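Local structure of dermonecrotic toxin (2EBF) at residues 252-257 against 263-268; 592-597 against 672-677; 371-376 against 390-395; 172-177 against 328-333. The protein acts as a dermonecrotic and osteolytic toxin, a potent mitogen linked to severe atrophic rhinitis in pigs, of which this chain is the C-terminal region. All blocks are in the same frame, centred on the assembly; numbering follows the deposited sequence.

Interaction 1 (252-257 against 263-268)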
loop_
_atom_site.group_PDB
_atom_site.type_symbol
_atom_site.label_atom_id
_atom_site.label_comp_id
_atom_site.label_asym_id
_atom_site.label_seq_id
_atom_site.Cartn_x
_atom_site.Cartn_y
_atom_site.Cartn_z
ATOM N N SER A 252 16.750 26.818 7.002
ATOM C CA SER A 252 15.969 27.916 6.435
ATOM C C SER A 252 14.472 27.809 6.720
ATOM O O SER A 252 13.768 28.818 6.726
ATOM C CB SER A 252 16.224 28.037 4.928
ATOM O OG SER A 252 16.422 26.768 4.319
ATOM N N LYS A 253 13.993 26.586 6.954
ATOM C CA LYS A 253 12.575 26.334 7.229
ATOM C C LYS A 253 12.335 26.100 8.726
ATOM O O LYS A 253 11.642 25.164 9.127
ATOM C CB LYS A 253 12.052 25.157 6.392
ATOM C CG LYS A 253 12.222 25.326 4.888
ATOM C CD LYS A 253 11.964 24.015 4.155
ATOM C CE LYS A 253 12.490 24.064 2.721
ATOM N NZ LYS A 253 12.406 22.732 2.057
ATOM N N CYS A 254 12.933 26.957 9.543
ATOM C CA CYS A 254 12.703 26.962 10.979
ATOM C C CYS A 254 12.446 28.393 11.408
ATOM O O CYS A 254 13.219 29.295 11.073
ATOM C CB CYS A 254 13.913 26.411 11.729
ATOM S SG CYS A 254 14.342 24.721 11.331
ATOM N N ARG A 255 11.349 28.602 12.131
ATOM C CA ARG A 255 11.017 29.925 12.634
ATOM C C ARG A 255 10.418 29.855 14.031
ATOM O O ARG A 255 9.644 28.943 14.340
ATOM C CB ARG A 255 10.055 30.647 11.689
ATOM C CG ARG A 255 10.178 32.168 11.748
ATOM C CD ARG A 255 9.006 32.877 11.087
ATOM N NE ARG A 255 8.855 32.530 9.675
ATOM C CZ ARG A 255 7.933 33.046 8.865
ATOM N NH1 ARG A 255 7.071 33.951 9.318
ATOM N NH2 ARG A 255 7.874 32.658 7.596
ATOM N N ILE A 256 10.797 30.818 14.872
ATOM C CA ILE A 256 10.187 30.982 16.190
ATOM C C ILE A 256 9.210 32.150 16.156
ATOM O O ILE A 256 9.554 33.248 15.712
ATOM C CB ILE A 256 11.236 31.194 17.312
ATOM C CG1 ILE A 256 12.178 29.990 17.398
ATOM C CG2 ILE A 256 10.546 31.423 18.666
ATOM C CD1 ILE A 256 13.468 30.264 18.146
ATOM N N ILE A 257 7.984 31.896 16.605
ATOM C CA ILE A 257 6.988 32.940 16.780
ATOM C C ILE A 257 6.371 32.775 18.160
ATOM O O ILE A 257 5.808 31.723 18.470
ATOM C CB ILE A 257 5.883 32.902 15.689
ATOM C CG1 ILE A 257 6.464 33.280 14.322
ATOM C CG2 ILE A 257 4.721 33.833 16.056
ATOM C CD1 ILE A 257 5.462 33.281 13.177
ATOM N N ILE A 263 9.017 23.931 12.424
ATOM C CA ILE A 263 10.038 23.285 11.608
ATOM C C ILE A 263 9.446 22.759 10.296
ATOM O O ILE A 263 8.386 22.111 10.289
ATOM C CB ILE A 263 10.745 22.151 12.401
ATOM C CG1 ILE A 263 11.499 22.737 13.606
ATOM C CG2 ILE A 263 11.690 21.355 11.505
ATOM C CD1 ILE A 263 11.819 21.734 14.703
ATOM N N GLY A 264 10.142 23.044 9.194
ATOM C CA GLY A 264 9.723 22.613 7.862
ATOM C C GLY A 264 10.609 21.558 7.215
ATOM O O GLY A 264 10.266 21.031 6.157
ATOM N N HIS A 265 11.749 21.254 7.835
ATOM C CA HIS A 265 12.633 20.192 7.349
ATOM C C HIS A 265 12.236 18.890 8.003
ATOM O O HIS A 265 12.040 18.837 9.213
ATOM C CB HIS A 265 14.095 20.466 7.691
ATOM C CG HIS A 265 14.585 21.807 7.252
ATOM N ND1 HIS A 265 15.265 21.996 6.069
ATOM C CD2 HIS A 265 14.507 23.023 7.842
ATOM C CE1 HIS A 265 15.582 23.274 5.946
ATOM N NE2 HIS A 265 15.134 23.917 7.010
ATOM N N SER A 266 12.143 17.829 7.211
ATOM C CA SER A 266 11.754 16.537 7.750
ATOM C C SER A 266 12.868 15.957 8.615
ATOM O O SER A 266 14.053 16.253 8.414
ATOM C CB SER A 266 11.382 15.577 6.618
ATOM O OG SER A 266 12.525 15.202 5.870
ATOM N N TYR A 267 12.473 15.148 9.591
ATOM C CA TYR A 267 13.402 14.428 10.450
ATOM C C TYR A 267 14.552 13.812 9.654
ATOM O O TYR A 267 15.722 13.993 9.994
ATOM C CB TYR A 267 12.647 13.330 11.209
ATOM C CG TYR A 267 13.523 12.429 12.045
ATOM C CD1 TYR A 267 13.421 11.046 11.948
ATOM C CD2 TYR A 267 14.447 12.961 12.940
ATOM C CE1 TYR A 267 14.220 10.213 12.726
ATOM C CE2 TYR A 267 15.250 12.144 13.714
ATOM C CZ TYR A 267 15.139 10.779 13.607
ATOM O OH TYR A 267 15.946 9.976 14.382
ATOM N N GLU A 268 14.205 13.097 8.587
ATOM C CA GLU A 268 15.185 12.362 7.785
ATOM C C GLU A 268 16.097 13.279 6.986
ATOM O O GLU A 268 17.284 12.983 6.812
ATOM C CB GLU A 268 14.482 11.375 6.850
ATOM C CG GLU A 268 13.777 10.231 7.571
ATOM C CD GLU A 268 12.297 10.490 7.806
ATOM O OE1 GLU A 268 11.835 11.639 7.602
ATOM O OE2 GLU A 268 11.591 9.529 8.190
#
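His265 and Lys253 show how one imidazole can hold both the backbone and the side chain of a neighbouring segment. The two side chains cross at about a right angle: the ring turns its NE2 to the backbone N of Lys253, while the lysine chain passes over one ring face. That N-H donates to NE2 with Lys253 N and His265 NE2 2.9 Å apart, from a position tilted 30° out of the ring plane. Above the face, Lys253 CG stands 4.2 Å from the His265 ring centroid in a CH-pi contact. Cys254 SG approaches the ring edge instead, 3.9 Å from His265 CD2. With SG anti to its carbonyl carbon (chi1 -61°), the thiol also reaches Ile263 CG1 at 4.1 Å. Cys254 and Ile263 are an antiparallel non-hydrogen-bonded pair, and next to them Gly264 N donates to Lys253 O over a short 2.6 Å. Because NE2 accepts, ND1 probably carries the proton that goes to Glu269 OE1. The contact thus pins together the open ends of the hairpin of strands 254-257 and 260-263, just before helix 267-273, whose Met270 touches Cys254, Ile263 and His265, while Leu242 of helix 234-248 packs on Cys254.

Interaction 2 (592-597 against 672-677)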
loop_
_atom_site.group_PDB
_atom_site.type_symbol
_atom_site.label_atom_id
_atom_site.label_comp_id
_atom_site.label_asym_id
_atom_site.label_seq_id
_atom_site.Cartn_x
_atom_site.Cartn_y
_atom_site.Cartn_z
ATOM N N ASN A 592 -16.595 -11.599 -28.739
ATOM C CA ASN A 592 -15.514 -10.924 -28.025
ATOM C C ASN A 592 -14.727 -11.845 -27.091
ATOM O O ASN A 592 -13.678 -11.461 -26.568
ATOM C CB ASN A 592 -16.036 -9.692 -27.273
ATOM C CG ASN A 592 -16.600 -8.623 -28.212
ATOM O OD1 ASN A 592 -17.410 -7.792 -27.802
ATOM N ND2 ASN A 592 -16.179 -8.650 -29.480
ATOM N N SER A 593 -15.225 -13.067 -26.903
ATOM C CA SER A 593 -14.573 -14.044 -26.038
ATOM C C SER A 593 -13.354 -14.672 -26.696
ATOM O O SER A 593 -12.541 -15.323 -26.036
ATOM C CB SER A 593 -15.558 -15.151 -25.644
ATOM O OG SER A 593 -15.735 -16.086 -26.700
ATOM N N VAL A 594 -13.241 -14.490 -28.006
ATOM C CA VAL A 594 -12.238 -15.197 -28.776
ATOM C C VAL A 594 -11.704 -14.292 -29.895
ATOM O O VAL A 594 -12.377 -13.343 -30.305
ATOM C CB VAL A 594 -12.826 -16.561 -29.274
ATOM C CG1 VAL A 594 -13.299 -16.505 -30.714
ATOM C CG2 VAL A 594 -11.840 -17.700 -29.048
ATOM N N SER A 595 -10.490 -14.573 -30.362
ATOM C CA SER A 595 -9.877 -13.801 -31.446
ATOM C C SER A 595 -10.640 -14.000 -32.755
ATOM O O SER A 595 -11.274 -15.043 -32.955
ATOM C CB SER A 595 -8.400 -14.180 -31.615
ATOM O OG SER A 595 -8.254 -15.544 -31.980
ATOM N N GLU A 596 -10.576 -12.995 -33.631
ATOM C CA GLU A 596 -11.289 -12.997 -34.920
ATOM C C GLU A 596 -11.091 -14.272 -35.750
ATOM O O GLU A 596 -12.015 -14.711 -36.445
ATOM C CB GLU A 596 -10.914 -11.748 -35.738
ATOM C CG GLU A 596 -11.538 -11.645 -37.147
ATOM C CD GLU A 596 -13.067 -11.700 -37.149
ATOM O OE1 GLU A 596 -13.639 -12.409 -38.012
ATOM O OE2 GLU A 596 -13.697 -11.037 -36.291
ATOM N N ASP A 597 -9.897 -14.861 -35.666
ATOM C CA ASP A 597 -9.557 -16.078 -36.419
ATOM C C ASP A 597 -10.143 -17.366 -35.835
ATOM O O ASP A 597 -10.117 -18.411 -36.487
ATOM C CB ASP A 597 -8.037 -16.229 -36.566
ATOM C CG ASP A 597 -7.321 -16.299 -35.229
ATOM O OD1 ASP A 597 -7.213 -15.248 -34.559
ATOM O OD2 ASP A 597 -6.854 -17.399 -34.850
ATOM N N LYS A 672 -14.663 -26.660 -23.433
ATOM C CA LYS A 672 -13.476 -25.837 -23.401
ATOM C C LYS A 672 -13.015 -25.579 -24.827
ATOM O O LYS A 672 -12.877 -26.504 -25.629
ATOM C CB LYS A 672 -12.379 -26.506 -22.567
ATOM C CG LYS A 672 -11.298 -25.548 -22.123
ATOM C CD LYS A 672 -10.778 -25.903 -20.751
ATOM C CE LYS A 672 -9.642 -24.971 -20.352
ATOM N NZ LYS A 672 -8.879 -25.552 -19.203
ATOM N N PHE A 673 -12.823 -24.305 -25.145
ATOM C CA PHE A 673 -12.349 -23.925 -26.464
ATOM C C PHE A 673 -11.480 -22.680 -26.346
ATOM O O PHE A 673 -11.858 -21.712 -25.687
ATOM C CB PHE A 673 -13.522 -23.678 -27.422
ATOM C CG PHE A 673 -13.102 -23.201 -28.792
ATOM C CD1 PHE A 673 -13.196 -21.857 -29.137
ATOM C CD2 PHE A 673 -12.599 -24.100 -29.735
ATOM C CE1 PHE A 673 -12.798 -21.409 -30.407
ATOM C CE2 PHE A 673 -12.199 -23.663 -31.005
ATOM C CZ PHE A 673 -12.302 -22.316 -31.340
ATOM N N ALA A 674 -10.311 -22.733 -26.988
ATOM C CA ALA A 674 -9.352 -21.629 -27.014
ATOM C C ALA A 674 -9.028 -21.102 -25.621
ATOM O O ALA A 674 -9.037 -19.895 -25.393
ATOM C CB ALA A 674 -9.866 -20.498 -27.903
ATOM N N GLY A 675 -8.779 -22.011 -24.683
ATOM C CA GLY A 675 -8.411 -21.610 -23.326
ATOM C C GLY A 675 -9.549 -21.200 -22.396
ATOM O O GLY A 675 -9.350 -21.134 -21.181
ATOM N N LYS A 676 -10.735 -20.928 -22.954
ATOM C CA LYS A 676 -11.904 -20.493 -22.164
ATOM C C LYS A 676 -12.982 -21.571 -22.015
ATOM O O LYS A 676 -13.082 -22.472 -22.841
ATOM C CB LYS A 676 -12.532 -19.233 -22.770
ATOM C CG LYS A 676 -11.835 -17.940 -22.360
ATOM C CD LYS A 676 -12.533 -16.731 -22.940
ATOM C CE LYS A 676 -11.893 -15.451 -22.432
ATOM N NZ LYS A 676 -12.211 -14.304 -23.319
ATOM N N GLU A 677 -13.787 -21.461 -20.955
ATOM C CA GLU A 677 -14.937 -22.342 -20.766
ATOM C C GLU A 677 -16.236 -21.662 -21.209
ATOM O O GLU A 677 -16.461 -20.480 -20.940
ATOM C CB GLU A 677 -15.039 -22.817 -19.315
ATOM C CG GLU A 677 -13.894 -23.739 -18.912
ATOM C CD GLU A 677 -14.296 -24.776 -17.910
ATOM O OE1 GLU A 677 -15.485 -24.823 -17.521
ATOM O OE2 GLU A 677 -13.416 -25.569 -17.512
#
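Lys676 reaches Ser593 by starting with CG anti to its carbonyl carbon (chi1 -83°) and then running fully extended, which delivers its amino group to the serine carbonyl. Phe673, in the same hairpin of residues 672-677, has CG anti to its backbone N (chi1 177°), which swings the ring toward Val594, although its CB sets off in another direction.

The polar half of the contact is one hydrogen bond, with Lys676 NZ 2.9 Å from Ser593 O. The donor comes in from the side of the carbonyl, at a C=O...N angle of 113°, and tilted from the carbonyl plane. Lys676 CD lies 3.4 Å from the same Ser593 O, so the aliphatic end of the chain runs alongside the acceptor as well. The hydroxyl of Ser593 looks elsewhere, bonding to Leu590 O.

The apolar half rests on a single methyl. Val594 CG2 is 3.6 Å from Ala674 CB and 4.1 Å from Phe673 CE1, with the valine and phenylalanine side chains crossing roughly perpendicularly. Ala674 offers its methyl from a type I' turn, Phe673 to Lys676, that joins strands 660-673 and 676-681 of the C3 region; Phe673 also rests on Glu601 and Lys605 of helix 596-610.

A charged amine is therefore paired with a neutral main-chain oxygen beside a small patch of methyl and ring carbon. At this partly open surface, the lysine's charge is probably shared with solvent rather than neutralised across the contact.

Interaction 3 (371-376 against 390-395)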
loop_
_atom_site.group_PDB
_atom_site.type_symbol
_atom_site.label_atom_id
_atom_site.label_comp_id
_atom_site.label_asym_id
_atom_site.label_seq_id
_atom_site.Cartn_x
_atom_site.Cartn_y
_atom_site.Cartn_z
ATOM N N ARG A 371 21.893 -3.344 -20.911
ATOM C CA ARG A 371 21.443 -1.942 -20.875
ATOM C C ARG A 371 21.594 -1.317 -19.483
ATOM O O ARG A 371 21.147 -0.201 -19.246
ATOM C CB ARG A 371 19.994 -1.801 -21.367
ATOM C CG ARG A 371 19.682 -2.564 -22.663
ATOM C CD ARG A 371 20.004 -1.729 -23.878
ATOM N NE ARG A 371 19.341 -0.434 -23.774
ATOM C CZ ARG A 371 19.339 0.497 -24.718
ATOM N NH1 ARG A 371 19.960 0.289 -25.875
ATOM N NH2 ARG A 371 18.704 1.641 -24.500
ATOM N N GLY A 372 22.226 -2.043 -18.566
ATOM C CA GLY A 372 22.470 -1.517 -17.235
ATOM C C GLY A 372 23.222 -2.476 -16.344
ATOM O O GLY A 372 23.325 -3.672 -16.637
ATOM N N VAL A 373 23.756 -1.933 -15.256
ATOM C CA VAL A 373 24.414 -2.730 -14.233
ATOM C C VAL A 373 24.334 -1.979 -12.911
ATOM O O VAL A 373 24.287 -0.753 -12.892
ATOM C CB VAL A 373 25.893 -3.081 -14.610
ATOM C CG1 VAL A 373 26.751 -1.837 -14.746
ATOM C CG2 VAL A 373 26.508 -4.060 -13.601
ATOM N N ALA A 374 24.282 -2.721 -11.811
ATOM C CA ALA A 374 24.314 -2.110 -10.492
ATOM C C ALA A 374 25.605 -2.464 -9.781
ATOM O O ALA A 374 26.139 -3.573 -9.931
ATOM C CB ALA A 374 23.117 -2.536 -9.654
ATOM N N PHE A 375 26.092 -1.506 -9.000
ATOM C CA PHE A 375 27.252 -1.704 -8.156
ATOM C C PHE A 375 26.810 -1.531 -6.728
ATOM O O PHE A 375 26.010 -0.644 -6.423
ATOM C CB PHE A 375 28.295 -0.617 -8.393
ATOM C CG PHE A 375 29.039 -0.735 -9.682
ATOM C CD1 PHE A 375 28.578 -0.095 -10.829
ATOM C CD2 PHE A 375 30.237 -1.435 -9.740
ATOM C CE1 PHE A 375 29.283 -0.177 -12.027
ATOM C CE2 PHE A 375 30.953 -1.528 -10.939
ATOM C CZ PHE A 375 30.475 -0.887 -12.080
ATOM N N GLN A 376 27.376 -2.342 -5.847
ATOM C CA GLN A 376 27.302 -2.053 -4.432
ATOM C C GLN A 376 27.797 -0.638 -4.121
ATOM O O GLN A 376 28.677 -0.075 -4.783
ATOM C CB GLN A 376 28.104 -3.059 -3.621
ATOM C CG GLN A 376 27.907 -2.920 -2.125
ATOM C CD GLN A 376 28.939 -3.675 -1.333
ATOM O OE1 GLN A 376 30.128 -3.678 -1.670
ATOM N NE2 GLN A 376 28.501 -4.306 -0.263
ATOM N N THR A 390 35.331 6.304 -19.208
ATOM C CA THR A 390 35.425 6.533 -20.645
ATOM C C THR A 390 34.819 5.377 -21.425
ATOM O O THR A 390 34.164 5.581 -22.450
ATOM C CB THR A 390 36.896 6.721 -21.068
ATOM O OG1 THR A 390 37.394 7.925 -20.479
ATOM C CG2 THR A 390 37.052 6.810 -22.603
ATOM N N THR A 391 35.043 4.163 -20.925
ATOM C CA THR A 391 34.618 2.954 -21.602
ATOM C C THR A 391 33.104 2.800 -21.501
ATOM O O THR A 391 32.454 2.384 -22.463
ATOM C CB THR A 391 35.371 1.722 -21.034
ATOM O OG1 THR A 391 36.785 1.983 -21.079
ATOM C CG2 THR A 391 35.064 0.463 -21.845
ATOM N N PHE A 392 32.541 3.140 -20.347
ATOM C CA PHE A 392 31.089 3.138 -20.187
ATOM C C PHE A 392 30.445 4.145 -21.144
ATOM O O PHE A 392 29.459 3.827 -21.807
ATOM C CB PHE A 392 30.678 3.450 -18.739
ATOM C CG PHE A 392 30.800 2.274 -17.799
ATOM C CD1 PHE A 392 29.724 1.399 -17.610
ATOM C CD2 PHE A 392 31.978 2.055 -17.083
ATOM C CE1 PHE A 392 29.823 0.302 -16.734
ATOM C CE2 PHE A 392 32.089 0.965 -16.200
ATOM C CZ PHE A 392 31.011 0.094 -16.026
ATOM N N ILE A 393 31.016 5.347 -21.204
ATOM C CA ILE A 393 30.504 6.439 -22.041
ATOM C C ILE A 393 30.554 6.061 -23.523
ATOM O O ILE A 393 29.592 6.280 -24.269
ATOM C CB ILE A 393 31.286 7.752 -21.770
ATOM C CG1 ILE A 393 31.038 8.229 -20.329
ATOM C CG2 ILE A 393 30.918 8.856 -22.767
ATOM C CD1 ILE A 393 31.849 9.460 -19.937
ATOM N N ASP A 394 31.676 5.481 -23.939
ATOM C CA ASP A 394 31.858 5.028 -25.315
ATOM C C ASP A 394 30.856 3.964 -25.755
ATOM O O ASP A 394 30.578 3.826 -26.950
ATOM C CB ASP A 394 33.277 4.502 -25.507
ATOM C CG ASP A 394 34.308 5.610 -25.549
ATOM O OD1 ASP A 394 33.931 6.804 -25.560
ATOM O OD2 ASP A 394 35.511 5.276 -25.596
ATOM N N ASN A 395 30.331 3.207 -24.796
ATOM C CA ASN A 395 29.323 2.193 -25.088
ATOM C C ASN A 395 27.899 2.678 -24.818
ATOM O O ASN A 395 26.967 1.879 -24.721
ATOM C CB ASN A 395 29.640 0.897 -24.337
ATOM C CG ASN A 395 30.848 0.188 -24.914
ATOM O OD1 ASN A 395 31.979 0.358 -24.439
ATOM N ND2 ASN A 395 30.629 -0.565 -25.981
#
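Phe375 and Phe392 reach toward each other from opposite directions and meet at their far ring carbons, a small example of a strand and a helix joined purely by hydrocarbon. Phe375 CZ and Phe392 CZ are 4.1 Å apart. The contact lies at the edge of the Phe375 ring but approaches the Phe392 ring obliquely, and the two ring planes are inclined at about 60°, so the rings neither lie flat on each other nor form a true T.

Beside them, Val373 adds a methyl to the same ring: its CG1 stands 4.2 Å from Phe392 CE1, near the plane of that ring and at its edge. Val373 and Phe375 are two residues apart in an extended strand, and so present their side chains to the same side, where the helix lies. Phe392 has CG anti to its carbonyl carbon (chi1 -79°), which carries CE1 and CZ to the strand.

A second shell probably limits how these rings can turn. Phe375 meets Phe501 and Trp537 with nearly parallel planes, while Phe392 meets Phe385 at a steeper inclination and touches Leu397; Val499 reaches all three first-shell side chains.

The helix end is tied down beyond the aromatics, Asn395 bonding through its ND2 to Asn368 OD1 and through its backbone O to Lys497 NZ. Strand 372-376 runs parallel between strands 498-502 and 528-531 in the mixed sheet of the C2 region. Helices 379-387 and 389-394 lead, in a beta-alpha-beta crossover that skips over strand 498-502, to strand 399-402, and the Phe392 contact presses the second of these helices onto the sheet.

Interaction 4 (172-177 against 328-333)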
loop_
_atom_site.group_PDB
_atom_site.type_symbol
_atom_site.label_atom_id
_atom_site.label_comp_id
_atom_site.label_asym_id
_atom_site.label_seq_id
_atom_site.Cartn_x
_atom_site.Cartn_y
_atom_site.Cartn_z
ATOM N N ALA A 172 -3.406 -8.697 7.167
ATOM C CA ALA A 172 -2.589 -9.133 8.290
ATOM C C ALA A 172 -1.200 -8.482 8.246
ATOM O O ALA A 172 -0.702 -7.953 9.248
ATOM C CB ALA A 172 -2.467 -10.674 8.308
ATOM N N ASP A 173 -0.573 -8.529 7.077
ATOM C CA ASP A 173 0.771 -7.982 6.926
ATOM C C ASP A 173 0.782 -6.449 7.024
ATOM O O ASP A 173 1.746 -5.877 7.514
ATOM C CB ASP A 173 1.402 -8.458 5.621
ATOM C CG ASP A 173 1.846 -9.905 5.679
ATOM O OD1 ASP A 173 2.270 -10.379 6.762
ATOM O OD2 ASP A 173 1.766 -10.572 4.635
ATOM N N LEU A 174 -0.278 -5.790 6.559
ATOM C CA LEU A 174 -0.365 -4.323 6.714
ATOM C C LEU A 174 -0.539 -3.950 8.198
ATOM O O LEU A 174 -0.013 -2.931 8.659
ATOM C CB LEU A 174 -1.445 -3.707 5.817
ATOM C CG LEU A 174 -1.053 -3.520 4.339
ATOM C CD1 LEU A 174 -2.271 -3.506 3.414
ATOM C CD2 LEU A 174 -0.207 -2.258 4.124
ATOM N N ILE A 175 -1.242 -4.802 8.949
ATOM C CA ILE A 175 -1.313 -4.650 10.408
ATOM C C ILE A 175 0.076 -4.828 11.033
ATOM O O ILE A 175 0.470 -4.034 11.882
ATOM C CB ILE A 175 -2.340 -5.625 11.054
ATOM C CG1 ILE A 175 -3.772 -5.192 10.713
ATOM C CG2 ILE A 175 -2.124 -5.739 12.582
ATOM C CD1 ILE A 175 -4.849 -6.269 11.024
ATOM N N ARG A 176 0.817 -5.853 10.607
ATOM C CA ARG A 176 2.167 -6.073 11.143
ATOM C C ARG A 176 3.073 -4.860 10.898
ATOM O O ARG A 176 3.813 -4.439 11.795
ATOM C CB ARG A 176 2.794 -7.345 10.566
ATOM C CG ARG A 176 2.000 -8.602 10.856
ATOM C CD ARG A 176 2.758 -9.826 10.380
ATOM N NE ARG A 176 2.228 -11.068 10.936
ATOM C CZ ARG A 176 1.484 -11.945 10.267
ATOM N NH1 ARG A 176 1.164 -11.740 8.995
ATOM N NH2 ARG A 176 1.078 -13.050 10.881
ATOM N N PHE A 177 3.001 -4.303 9.688
ATOM C CA PHE A 177 3.712 -3.059 9.359
ATOM C C PHE A 177 3.332 -1.920 10.309
ATOM O O PHE A 177 4.210 -1.247 10.848
ATOM C CB PHE A 177 3.445 -2.655 7.900
ATOM C CG PHE A 177 3.891 -1.242 7.555
ATOM C CD1 PHE A 177 5.238 -0.910 7.533
ATOM C CD2 PHE A 177 2.950 -0.262 7.252
ATOM C CE1 PHE A 177 5.655 0.384 7.225
ATOM C CE2 PHE A 177 3.348 1.034 6.927
ATOM C CZ PHE A 177 4.706 1.357 6.917
ATOM N N ASN A 328 1.211 -0.656 -1.946
ATOM C CA ASN A 328 1.795 -0.646 -3.297
ATOM C C ASN A 328 3.026 -1.538 -3.420
ATOM O O ASN A 328 3.161 -2.326 -4.360
ATOM C CB ASN A 328 2.176 0.782 -3.702
ATOM C CG ASN A 328 0.978 1.673 -3.932
ATOM O OD1 ASN A 328 1.130 2.883 -4.190
ATOM N ND2 ASN A 328 -0.222 1.101 -3.853
ATOM N N THR A 329 3.930 -1.400 -2.460
ATOM C CA THR A 329 5.122 -2.229 -2.404
ATOM C C THR A 329 4.767 -3.711 -2.312
ATOM O O THR A 329 5.283 -4.527 -3.071
ATOM C CB THR A 329 6.035 -1.762 -1.263
ATOM O OG1 THR A 329 6.610 -0.513 -1.654
ATOM C CG2 THR A 329 7.136 -2.777 -0.960
ATOM N N MET A 330 3.844 -4.051 -1.420
ATOM C CA MET A 330 3.437 -5.448 -1.260
ATOM C C MET A 330 2.836 -5.988 -2.555
ATOM O O MET A 330 3.181 -7.078 -3.015
ATOM C CB MET A 330 2.433 -5.570 -0.114
ATOM C CG MET A 330 3.053 -5.312 1.239
ATOM S SD MET A 330 1.869 -5.120 2.578
ATOM C CE MET A 330 0.940 -6.649 2.454
ATOM N N LEU A 331 1.964 -5.194 -3.165
ATOM C CA LEU A 331 1.336 -5.566 -4.434
ATOM C C LEU A 331 2.378 -5.813 -5.522
ATOM O O LEU A 331 2.249 -6.744 -6.320
ATOM C CB LEU A 331 0.372 -4.464 -4.888
ATOM C CG LEU A 331 -0.374 -4.693 -6.203
ATOM C CD1 LEU A 331 -1.302 -5.905 -6.051
ATOM C CD2 LEU A 331 -1.155 -3.452 -6.596
ATOM N N LEU A 332 3.406 -4.968 -5.551
ATOM C CA LEU A 332 4.471 -5.088 -6.538
ATOM C C LEU A 332 5.222 -6.414 -6.426
ATOM O O LEU A 332 5.781 -6.876 -7.414
ATOM C CB LEU A 332 5.443 -3.907 -6.413
ATOM C CG LEU A 332 6.649 -3.763 -7.347
ATOM C CD1 LEU A 332 6.290 -3.024 -8.642
ATOM C CD2 LEU A 332 7.738 -3.014 -6.598
ATOM N N THR A 333 5.237 -7.029 -5.239
ATOM C CA THR A 333 5.935 -8.306 -5.069
ATOM C C THR A 333 5.101 -9.516 -5.513
ATOM O O THR A 333 5.645 -10.623 -5.705
ATOM C CB THR A 333 6.357 -8.555 -3.603
ATOM O OG1 THR A 333 5.191 -8.758 -2.797
ATOM C CG2 THR A 333 7.179 -7.391 -3.048
#
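Met330 sends its thioether across from helix 312-333 to Asp173 and Leu174 of helix 171-180, and illustrates how one flexible side chain can bridge two helices. Its CB is aimed at the partner helix, and CG continues the span with an extended chi2. The sulfur makes the first contact: Met330 SD lies 3.8 Å from Leu174 CG, and Leu174 CD2 is nearly as near at 3.9 Å to the same Met330 SD. There the chain bends (chi3 56°), turning the terminal methyl along the partner helix, where Met330 CE comes 3.7 Å from Asp173 CB. The leucine and methionine side chains cross obliquely.

The same Asp173 is polar at its far end. Its OD1 forms a salt bridge with Arg176 NH1, 2.8 Å away and one helical turn on, met from above the carboxylate plane; Arg176 NH2 bonds to Thr553 O. At the root of the methionine, Met330 O accepts from both Thr333 N and Thr333 OG1, the hydroxyl lying on a lone pair in the carbonyl plane at 2.6 Å from that Met330 O. Leu174 also packs on Phe154, Leu155 and Thr158 of helix 151-164, and Met330 touches Thr513.

The chemistry is thus divided: dispersion between the sulfur and methyl of Met330 and the aliphatic carbons of Leu174 and Asp173 joins the helices, while the charges are paired beside that seam. Methionine's polarisable sulfur suits such an apolar role.

Overall arrangement
The four contacts are spread through the chain and none touches another. Interaction 4 closes a long loop between helices 171-180 and 312-333, its centre about 6 Å from that of the chain, and interaction 1 is nested within that loop, their centres about 32 Å apart. Interaction 3 follows in the same C2 region as interaction 1 but belongs to a different sheet, about 39 Å away between centres. Interaction 2 comes last, in the C3 region, its centre about 61 Å from that of interaction 1 and across the chain's centre. Interactions 1 and 3 thus join neighbours in sequence, whereas interactions 2 and 4 bring together segments 75 and 151 residues apart.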